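Low molecular weight phosphotyrosine phosphatase family protein (Streptococcus pyogenes, PDB 5GOT) probably removes phosphate from phosphotyrosine residues of proteins, as a bacterial low molecular weight protein tyrosine phosphatase. Local coordinates at residues A[10-15]-A[46-51]. Sequence-based numbering, arbitrary orientation.
Sequences GNICRS and PIHSGT
Two backbone carbonyls, those of Ile12 and Cys13, take hydrogen bonds from His48 and Thr51 in a mostly buried contact in which the loop leading into helix 14-23 is hydrogen-bonded to the N-terminal end of helix 49-57. The amide of His48 reaches across to the carbonyl oxygen, His48 N to Ile12 O being 2.8 Å with a fairly straight N-H...O angle of 159°. One turn further, the hydroxyl of Thr51 donates to the next carbonyl (OG1 to Cys13 O, 2.9 Å), approaching from above the carbonyl plane. Threonine suits this place because OG1 supplies that donor while its side chain also touches Met17 of helix 14-23.

Around these bonds the side chains close up. His48 has its CG anti to the backbone N (chi1 -172°), which swings the imidazole beside Cys13. The sulfur lies over one ring face, Cys13 SG to the ring centroid 4.1 Å, a sulfur-aromatic contact, while Ile12 CD1 meets the ring edge at His48 CD2, 4.1 Å away. The other branch of Ile12 turns to the chain before the helix, its CG2 3.4 Å from Pro46 O; a branched side chain can serve both places at once. The ring is steadied because His48, the N-cap residue, accepts at ND1 from Gly50 N (2.9 Å); it also meets the ring of Phe122. Histidine thus combines a capping acceptor with a flat face for the sulfur. Ile47 turns its side chain to Pro16 and Phe20 of helix 14-23.

Within the turn, Asn11 has left-handed backbone angles, and its ND2 donates to both Ser15 and Ser35, bracing the turn's shape. Through the carbonyls of Ile12 and Cys13, the contact joins the start of helix 49-57 to the run Cys8-Ser15, which matches the CX5R(S/T) signature of the phosphate-binding P-loop characteristic of low molecular weight tyrosine phosphatases.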
loop_
_atom_site.group_PDB
_atom_site.type_symbol
_atom_site.label_atom_id
_atom_site.label_comp_id
_atom_site.label_asym_id
_atom_site.label_seq_id
_atom_site.Cartn_x
_atom_site.Cartn_y
_atom_site.Cartn_z
ATOM N N GLY A 10 0.749 -10.977 -1.321
ATOM C CA GLY A 10 -0.576 -11.543 -1.143
ATOM C C GLY A 10 -1.693 -10.565 -0.845
ATOM O O GLY A 10 -2.859 -10.973 -0.835
ATOM N N ASN A 11 -1.377 -9.287 -0.587
ATOM C CA ASN A 11 -2.407 -8.258 -0.370
ATOM C C ASN A 11 -3.324 -8.632 0.803
ATOM O O ASN A 11 -4.536 -8.411 0.766
ATOM C CB ASN A 11 -3.224 -8.022 -1.659
ATOM C CG ASN A 11 -4.175 -6.818 -1.582
ATOM O OD1 ASN A 11 -5.300 -6.874 -2.113
ATOM N ND2 ASN A 11 -3.724 -5.714 -0.970
ATOM N N ILE A 12 -2.744 -9.211 1.854
ATOM C CA ILE A 12 -3.479 -9.400 3.102
ATOM C C ILE A 12 -2.741 -8.865 4.316
ATOM O O ILE A 12 -3.389 -8.627 5.348
ATOM C CB ILE A 12 -3.868 -10.887 3.323
ATOM C CG1 ILE A 12 -2.643 -11.788 3.529
ATOM C CG2 ILE A 12 -4.757 -11.425 2.190
ATOM C CD1 ILE A 12 -3.047 -13.233 3.920
ATOM N N CYS A 13 -1.427 -8.586 4.231
ATOM C CA CYS A 13 -0.655 -8.092 5.371
ATOM C C CYS A 13 -0.210 -6.661 5.138
ATOM O O CYS A 13 -0.881 -5.718 5.603
ATOM C CB CYS A 13 0.545 -9.014 5.635
ATOM S SG CYS A 13 0.114 -10.664 6.325
ATOM N N ARG A 14 0.920 -6.422 4.459
ATOM C CA ARG A 14 1.524 -5.090 4.441
ATOM C C ARG A 14 0.745 -4.122 3.556
ATOM O O ARG A 14 0.465 -2.985 3.966
ATOM C CB ARG A 14 2.981 -5.175 3.971
ATOM C CG ARG A 14 3.970 -5.619 5.028
ATOM C CD ARG A 14 5.357 -5.846 4.435
ATOM N NE ARG A 14 5.295 -6.832 3.362
ATOM C CZ ARG A 14 6.352 -7.274 2.691
ATOM N NH1 ARG A 14 7.557 -6.815 2.978
ATOM N NH2 ARG A 14 6.192 -8.179 1.731
ATOM N N SER A 15 0.396 -4.537 2.332
ATOM C CA SER A 15 -0.183 -3.543 1.434
ATOM C C SER A 15 -1.568 -3.075 1.887
ATOM O O SER A 15 -1.855 -1.876 1.760
ATOM C CB SER A 15 -0.239 -4.048 -0.018
ATOM O OG SER A 15 -0.906 -5.290 -0.144
ATOM N N PRO A 46 -9.690 -12.280 3.254
ATOM C CA PRO A 46 -9.758 -10.960 3.883
ATOM C C PRO A 46 -8.397 -10.531 4.412
ATOM O O PRO A 46 -7.407 -11.268 4.375
ATOM C CB PRO A 46 -10.769 -11.166 5.014
ATOM C CG PRO A 46 -10.671 -12.615 5.328
ATOM C CD PRO A 46 -10.399 -13.310 4.037
ATOM N N ILE A 47 -8.361 -9.293 4.906
ATOM C CA ILE A 47 -7.158 -8.791 5.553
ATOM C C ILE A 47 -6.735 -9.761 6.643
ATOM O O ILE A 47 -7.563 -10.269 7.406
ATOM C CB ILE A 47 -7.402 -7.382 6.115
ATOM C CG1 ILE A 47 -7.767 -6.419 4.979
ATOM C CG2 ILE A 47 -6.172 -6.887 6.844
ATOM C CD1 ILE A 47 -8.351 -5.121 5.465
ATOM N N HIS A 48 -5.439 -10.037 6.702
ATOM C CA HIS A 48 -4.875 -10.930 7.707
ATOM C C HIS A 48 -5.169 -10.417 9.120
ATOM O O HIS A 48 -5.257 -9.212 9.363
ATOM C CB HIS A 48 -3.370 -11.047 7.453
ATOM C CG HIS A 48 -2.666 -12.076 8.282
ATOM N ND1 HIS A 48 -2.306 -11.858 9.597
ATOM C CD2 HIS A 48 -2.201 -13.306 7.964
ATOM C CE1 HIS A 48 -1.674 -12.922 10.058
ATOM N NE2 HIS A 48 -1.598 -13.815 9.089
ATOM N N SER A 49 -5.336 -11.358 10.061
ATOM C CA SER A 49 -5.707 -10.995 11.428
ATOM C C SER A 49 -4.709 -10.027 12.048
ATOM O O SER A 49 -5.092 -9.154 12.838
ATOM C CB SER A 49 -5.814 -12.250 12.299
ATOM O OG SER A 49 -4.632 -13.026 12.182
ATOM N N GLY A 50 -3.423 -10.170 11.716
ATOM C CA GLY A 50 -2.417 -9.300 12.310
ATOM C C GLY A 50 -2.565 -7.851 11.880
ATOM O O GLY A 50 -2.349 -6.930 12.678
ATOM N N THR A 51 -2.909 -7.626 10.609
ATOM C CA THR A 51 -3.169 -6.262 10.150
ATOM C C THR A 51 -4.491 -5.734 10.708
ATOM O O THR A 51 -4.564 -4.586 11.161
ATOM C CB THR A 51 -3.137 -6.213 8.616
ATOM O OG1 THR A 51 -1.803 -6.515 8.181
ATOM C CG2 THR A 51 -3.510 -4.808 8.098
#